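Local structure of phenylurea hydrolase B (Mycobacterium brisbanense, 4WHB) at residues T10-L15 and W56-Y61; D417-D422 and R433-V438. The protein probably hydrolyses carbon-nitrogen bonds other than peptide bonds as a metal-dependent amidohydrolase, with phenylurea herbicides such as diuron as substrates. All coordinates share one frame; numbering follows the deposited sequence.

Contacts 1 and 2 belong to one mixed sheet, with centres about 10 Å apart. Strand 56-63 pairs in parallel with 9-11 in contact 1 and, along its other edge, antiparallel with 418-421, which in turn pairs with 435-440 in contact 2. The two contacts are joined directly: Trp56 O lies 2.8 Å from Leu421 N and Gly60 N 3.1 Å from Asp417 O, both probable hydrogen bonds, while Tyr61 packs its hydroxyl end on Leu421. Residues from near both ends of the chain are thus brought together. Both contacts lie away from the zinc site, to which His273 and Asp344 belong.

Contact 1 (T10-L15 and W56-Y61); sequences TLIDGL and WMVPGY
Thr10 sits over the indole of Trp56, the two side chains running alongside each other on one face of a parallel strand pair. Its CB stands 4.2 Å from the centroid of the five-membered ring and only 14° off the ring normal, a CH-pi contact made over the face. Thr10 CG2, anti to the backbone N, reaches toward the pyrrole side of the ring, with NE1 4.0 Å away. Ile12 meets the same indole differently: its CG1 comes in at the ring edge, near the plane, 4.0 Å from Trp56 CD1. At the end of that isoleucine, CD1 lies beside Val58 CG1, so one side chain bridges Trp56 and Val58.

Leu11 and Met57 occupy the other face. With CG anti to the backbone N (chi1 179°), Leu11 extends its CD1 across to Met57, where it touches CB at 3.7 Å; the bent thioether chain also brings Met57 CE near this methyl. Between the two faces the backbones are tied by Ile12 N to Met57 O at 2.9 Å, the donor almost in line with the carbonyl bond, and by a weak bond from Met57 N to Thr10 O. Beyond this ladder the proline ring takes over: Pro59 CD packs on Ile12 O and its CG on Asp13 O, at the turn where Gly14 adopts a positive phi of 89°.

The pair joins strand 9-11, near the N-terminus, to strand 56-63, which probably leads from the small beta domain of amidohydrolases into the TIM barrel. Along the opposite edge of 56-63 runs antiparallel strand 418-421, where the Trp56 side chain touches Leu421 and that of Met57 touches Phe418; strand 107-112 pairs in parallel with 56-63 as well.

Contact 2 (D417-D422 and R433-V438); sequences DFVLLD and RSITEV
This is an antiparallel strand pairing with a bent partner, late in the chain, where 418-421 lies between strand 56-63 and strand 435-440. Three backbone hydrogen bonds hold it. Leu420 N donates to Glu437 O at 2.8 Å in a nearly straight bond (174° at the hydrogen), whereas Thr436 N approaches Leu420 O at 3.0 Å from outside the carbonyl plane, tilted by 33°. A third, weak bond runs from Asp422 N to Ser434 O. The uneven geometry is consistent with the corner that segment 433-438 turns at Thr436.

On one face Ile435 lies obliquely between two partners. Its CG2 methyl and, at the end of the other branch, CD1 both come against Val419 CG1, and its CG1 meets Leu421 CD2 at 3.6 Å. Val419 CG1, anti to the backbone N (chi1 -173°), also approaches Val438 CG2, continuing the apolar row along the strand.

A connection of thirteen residues, 422-434, leads from strand 418-421 to 435-440. That these late strands join N-terminal ones through 56-63 is consistent with the small beta-sandwich domain beside the TIM barrel of amidohydrolases. On the face opposite Ile435, Leu420 runs alongside Glu437, with CD1 3.8 Å from the glutamate CB; the same leucine CD1 lies in plane at the edge of the Phe418 ring. Thr436 OG1 rests against Leu420 CB and has a weak hydrogen bond to Arg55 NE.

At the outer end Asp422 CB packs on Ser434, whose OG, 3.5 Å from that carbon, is hydrogen-bonded to Asn431 O.

Contact 1 (T10-L15 and W56-Y61)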
loop_
_atom_site.group_PDB
_atom_site.type_symbol
_atom_site.label_atom_id
_atom_site.label_comp_id
_atom_site.label_asym_id
_atom_site.label_seq_id
_atom_site.Cartn_x
_atom_site.Cartn_y
_atom_site.Cartn_z
ATOM N N THR C 10 39.825 -17.058 40.630
ATOM C CA THR C 10 40.828 -16.626 39.676
ATOM C C THR C 10 40.248 -15.365 39.010
ATOM O O THR C 10 39.312 -15.457 38.156
ATOM C CB THR C 10 41.055 -17.707 38.636
ATOM O OG1 THR C 10 41.088 -18.985 39.271
ATOM C CG2 THR C 10 42.379 -17.443 37.903
ATOM N N LEU C 11 40.769 -14.197 39.392
ATOM C CA LEU C 11 40.075 -12.954 39.119
ATOM C C LEU C 11 40.510 -12.209 37.842
ATOM O O LEU C 11 41.698 -11.861 37.681
ATOM C CB LEU C 11 40.252 -12.022 40.301
ATOM C CG LEU C 11 39.552 -10.643 40.085
ATOM C CD1 LEU C 11 38.043 -10.737 39.760
ATOM C CD2 LEU C 11 39.772 -9.686 41.242
ATOM N N ILE C 12 39.544 -11.952 36.956
ATOM C CA ILE C 12 39.737 -10.958 35.908
ATOM C C ILE C 12 39.140 -9.634 36.415
ATOM O O ILE C 12 37.927 -9.525 36.572
ATOM C CB ILE C 12 39.082 -11.379 34.571
ATOM C CG1 ILE C 12 39.432 -12.816 34.255
ATOM C CG2 ILE C 12 39.539 -10.462 33.451
ATOM C CD1 ILE C 12 39.113 -13.222 32.842
ATOM N N ASP C 13 39.996 -8.653 36.689
ATOM C CA ASP C 13 39.514 -7.358 37.134
ATOM C C ASP C 13 38.738 -6.772 35.972
ATOM O O ASP C 13 37.740 -6.085 36.154
ATOM C CB ASP C 13 40.645 -6.393 37.541
ATOM C CG ASP C 13 41.977 -7.086 37.791
ATOM O OD1 ASP C 13 42.306 -7.636 38.884
ATOM O OD2 ASP C 13 42.739 -7.078 36.845
ATOM N N GLY C 14 39.248 -7.040 34.767
ATOM C CA GLY C 14 38.687 -6.514 33.539
ATOM C C GLY C 14 39.285 -5.167 33.176
ATOM O O GLY C 14 39.038 -4.623 32.055
ATOM N N LEU C 15 40.063 -4.633 34.115
ATOM C CA LEU C 15 40.762 -3.392 33.928
ATOM C C LEU C 15 41.760 -3.519 32.784
ATOM O O LEU C 15 42.200 -2.497 32.194
ATOM C CB LEU C 15 41.539 -3.028 35.173
ATOM C CG LEU C 15 40.705 -2.235 36.125
ATOM C CD1 LEU C 15 41.254 -2.420 37.564
ATOM C CD2 LEU C 15 40.595 -0.783 35.623
ATOM N N TRP C 56 35.714 -18.500 37.783
ATOM C CA TRP C 56 36.293 -17.218 37.480
ATOM C C TRP C 56 35.370 -16.165 37.961
ATOM O O TRP C 56 34.151 -16.368 38.066
ATOM C CB TRP C 56 36.434 -17.041 35.967
ATOM C CG TRP C 56 37.742 -17.488 35.467
ATOM C CD1 TRP C 56 38.795 -16.706 35.105
ATOM C CD2 TRP C 56 38.157 -18.841 35.298
ATOM N NE1 TRP C 56 39.849 -17.501 34.750
ATOM C CE2 TRP C 56 39.475 -18.812 34.840
ATOM C CE3 TRP C 56 37.530 -20.072 35.484
ATOM C CZ2 TRP C 56 40.198 -19.955 34.615
ATOM C CZ3 TRP C 56 38.254 -21.222 35.220
ATOM C CH2 TRP C 56 39.565 -21.153 34.771
ATOM N N MET C 57 35.936 -15.006 38.258
ATOM C CA MET C 57 35.114 -13.812 38.436
ATOM C C MET C 57 35.494 -12.819 37.367
ATOM O O MET C 57 36.672 -12.458 37.207
ATOM C CB MET C 57 35.301 -13.184 39.814
ATOM C CG MET C 57 34.218 -13.552 40.819
ATOM S SD MET C 57 34.381 -12.590 42.322
ATOM C CE MET C 57 34.474 -10.953 41.662
ATOM N N VAL C 58 34.489 -12.401 36.610
ATOM C CA VAL C 58 34.639 -11.258 35.720
ATOM C C VAL C 58 33.725 -10.197 36.307
ATOM O O VAL C 58 32.772 -10.532 37.049
ATOM C CB VAL C 58 34.255 -11.583 34.282
ATOM C CG1 VAL C 58 35.224 -12.590 33.691
ATOM C CG2 VAL C 58 32.847 -12.136 34.215
ATOM N N PRO C 59 34.026 -8.929 36.034
ATOM C CA PRO C 59 33.109 -7.908 36.519
ATOM C C PRO C 59 31.727 -8.155 35.908
ATOM O O PRO C 59 31.649 -8.588 34.768
ATOM C CB PRO C 59 33.733 -6.586 36.032
ATOM C CG PRO C 59 34.816 -7.000 35.107
ATOM C CD PRO C 59 35.247 -8.371 35.457
ATOM N N GLY C 60 30.668 -7.918 36.695
ATOM C CA GLY C 60 29.299 -8.042 36.204
ATOM C C GLY C 60 29.154 -7.306 34.885
ATOM O O GLY C 60 29.599 -6.166 34.739
ATOM N N TYR C 61 28.571 -7.969 33.898
ATOM C CA TYR C 61 28.519 -7.411 32.540
ATOM C C TYR C 61 27.685 -6.139 32.527
ATOM O O TYR C 61 26.699 -5.992 33.252
ATOM C CB TYR C 61 28.006 -8.424 31.522
ATOM C CG TYR C 61 28.701 -9.776 31.654
ATOM C CD1 TYR C 61 30.070 -9.918 31.516
ATOM C CD2 TYR C 61 27.967 -10.922 31.950
ATOM C CE1 TYR C 61 30.671 -11.152 31.642
ATOM C CE2 TYR C 61 28.565 -12.166 32.091
ATOM C CZ TYR C 61 29.913 -12.276 31.934
ATOM O OH TYR C 61 30.483 -13.526 32.069
#

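Contact 2 (D417-D422 and R433-V438)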
loop_
_atom_site.group_PDB
_atom_site.type_symbol
_atom_site.label_atom_id
_atom_site.label_comp_id
_atom_site.label_asym_id
_atom_site.label_seq_id
_atom_site.Cartn_x
_atom_site.Cartn_y
_atom_site.Cartn_z
ATOM N N ASP C 417 28.993 -6.176 41.911
ATOM C CA ASP C 417 28.230 -6.812 40.880
ATOM C C ASP C 417 29.231 -7.748 40.250
ATOM O O ASP C 417 30.286 -7.306 39.761
ATOM C CB ASP C 417 27.730 -5.800 39.817
ATOM C CG ASP C 417 26.910 -4.673 40.408
ATOM O OD1 ASP C 417 26.046 -4.949 41.284
ATOM O OD2 ASP C 417 27.117 -3.496 39.980
ATOM N N PHE C 418 28.957 -9.037 40.261
ATOM C CA PHE C 418 29.881 -9.924 39.614
ATOM C C PHE C 418 29.237 -11.192 39.105
ATOM O O PHE C 418 28.122 -11.548 39.480
ATOM C CB PHE C 418 31.072 -10.245 40.533
ATOM C CG PHE C 418 30.747 -11.080 41.729
ATOM C CD1 PHE C 418 30.623 -12.445 41.626
ATOM C CD2 PHE C 418 30.628 -10.492 42.969
ATOM C CE1 PHE C 418 30.360 -13.212 42.740
ATOM C CE2 PHE C 418 30.363 -11.258 44.102
ATOM C CZ PHE C 418 30.213 -12.631 43.982
ATOM N N VAL C 419 29.974 -11.856 38.222
ATOM C CA VAL C 419 29.526 -13.066 37.601
ATOM C C VAL C 419 30.631 -14.108 37.778
ATOM O O VAL C 419 31.839 -13.777 37.624
ATOM C CB VAL C 419 29.292 -12.829 36.125
ATOM C CG1 VAL C 419 28.661 -14.063 35.509
ATOM C CG2 VAL C 419 28.406 -11.597 35.903
ATOM N N LEU C 420 30.248 -15.338 38.143
ATOM C CA LEU C 420 31.214 -16.404 38.243
ATOM C C LEU C 420 31.118 -17.323 37.031
ATOM O O LEU C 420 30.020 -17.779 36.688
ATOM C CB LEU C 420 30.970 -17.211 39.510
ATOM C CG LEU C 420 31.584 -16.726 40.832
ATOM C CD1 LEU C 420 30.417 -16.390 41.748
ATOM C CD2 LEU C 420 32.438 -17.833 41.466
ATOM N N LEU C 421 32.232 -17.620 36.382
ATOM C CA LEU C 421 32.177 -18.487 35.184
ATOM C C LEU C 421 32.608 -19.919 35.480
ATOM O O LEU C 421 33.077 -20.221 36.560
ATOM C CB LEU C 421 33.051 -17.914 34.056
ATOM C CG LEU C 421 32.716 -16.508 33.611
ATOM C CD1 LEU C 421 33.690 -16.080 32.564
ATOM C CD2 LEU C 421 31.290 -16.464 33.077
ATOM N N ASP C 422 32.452 -20.794 34.500
ATOM C CA ASP C 422 32.843 -22.220 34.647
ATOM C C ASP C 422 34.192 -22.554 34.004
ATOM O O ASP C 422 34.765 -23.583 34.292
ATOM C CB ASP C 422 31.785 -23.122 33.958
ATOM C CG ASP C 422 31.586 -24.409 34.635
ATOM O OD1 ASP C 422 32.438 -24.774 35.449
ATOM O OD2 ASP C 422 30.552 -25.049 34.367
ATOM N N ARG C 433 29.354 -17.448 28.774
ATOM C CA ARG C 433 28.021 -18.022 28.872
ATOM C C ARG C 433 27.861 -18.942 30.072
ATOM O O ARG C 433 26.770 -19.157 30.541
ATOM C CB ARG C 433 27.684 -18.780 27.583
ATOM C CG ARG C 433 27.704 -17.929 26.345
ATOM C CD ARG C 433 26.603 -18.313 25.346
ATOM N NE ARG C 433 26.580 -17.383 24.202
ATOM C CZ ARG C 433 25.895 -17.575 23.089
ATOM N NH1 ARG C 433 25.179 -18.674 22.913
ATOM N NH2 ARG C 433 25.920 -16.675 22.128
ATOM N N SER C 434 28.939 -19.521 30.552
ATOM C CA SER C 434 28.817 -20.589 31.573
ATOM C C SER C 434 29.003 -19.973 32.940
ATOM O O SER C 434 30.128 -19.638 33.329
ATOM C CB SER C 434 29.834 -21.693 31.359
ATOM O OG SER C 434 31.131 -21.135 31.191
ATOM N N ILE C 435 27.883 -19.799 33.641
ATOM C CA ILE C 435 27.843 -18.961 34.829
ATOM C C ILE C 435 27.229 -19.717 35.982
ATOM O O ILE C 435 26.024 -20.040 35.936
ATOM C CB ILE C 435 27.009 -17.698 34.560
ATOM C CG1 ILE C 435 27.727 -16.808 33.541
ATOM C CG2 ILE C 435 26.770 -16.924 35.842
ATOM C CD1 ILE C 435 26.905 -15.636 32.991
ATOM N N THR C 436 28.027 -19.973 37.015
ATOM C CA THR C 436 27.511 -20.667 38.192
ATOM C C THR C 436 26.755 -19.745 39.128
ATOM O O THR C 436 25.847 -20.191 39.826
ATOM C CB THR C 436 28.633 -21.384 38.955
ATOM O OG1 THR C 436 29.683 -20.444 39.280
ATOM C CG2 THR C 436 29.134 -22.545 38.073
ATOM N N GLU C 437 27.116 -18.467 39.143
ATOM C CA GLU C 437 26.374 -17.485 39.946
ATOM C C GLU C 437 26.504 -16.080 39.415
ATOM O O GLU C 437 27.548 -15.719 38.844
ATOM C CB GLU C 437 26.844 -17.522 41.420
ATOM C CG GLU C 437 25.802 -18.093 42.370
ATOM C CD GLU C 437 26.434 -18.774 43.574
ATOM O OE1 GLU C 437 27.620 -19.183 43.467
ATOM O OE2 GLU C 437 25.743 -18.920 44.628
ATOM N N VAL C 438 25.444 -15.293 39.605
ATOM C CA VAL C 438 25.507 -13.870 39.361
ATOM C C VAL C 438 25.178 -13.095 40.635
ATOM O O VAL C 438 24.076 -13.195 41.138
ATOM C CB VAL C 438 24.558 -13.457 38.251
ATOM C CG1 VAL C 438 24.635 -11.944 38.026
ATOM C CG2 VAL C 438 24.918 -14.141 36.948
#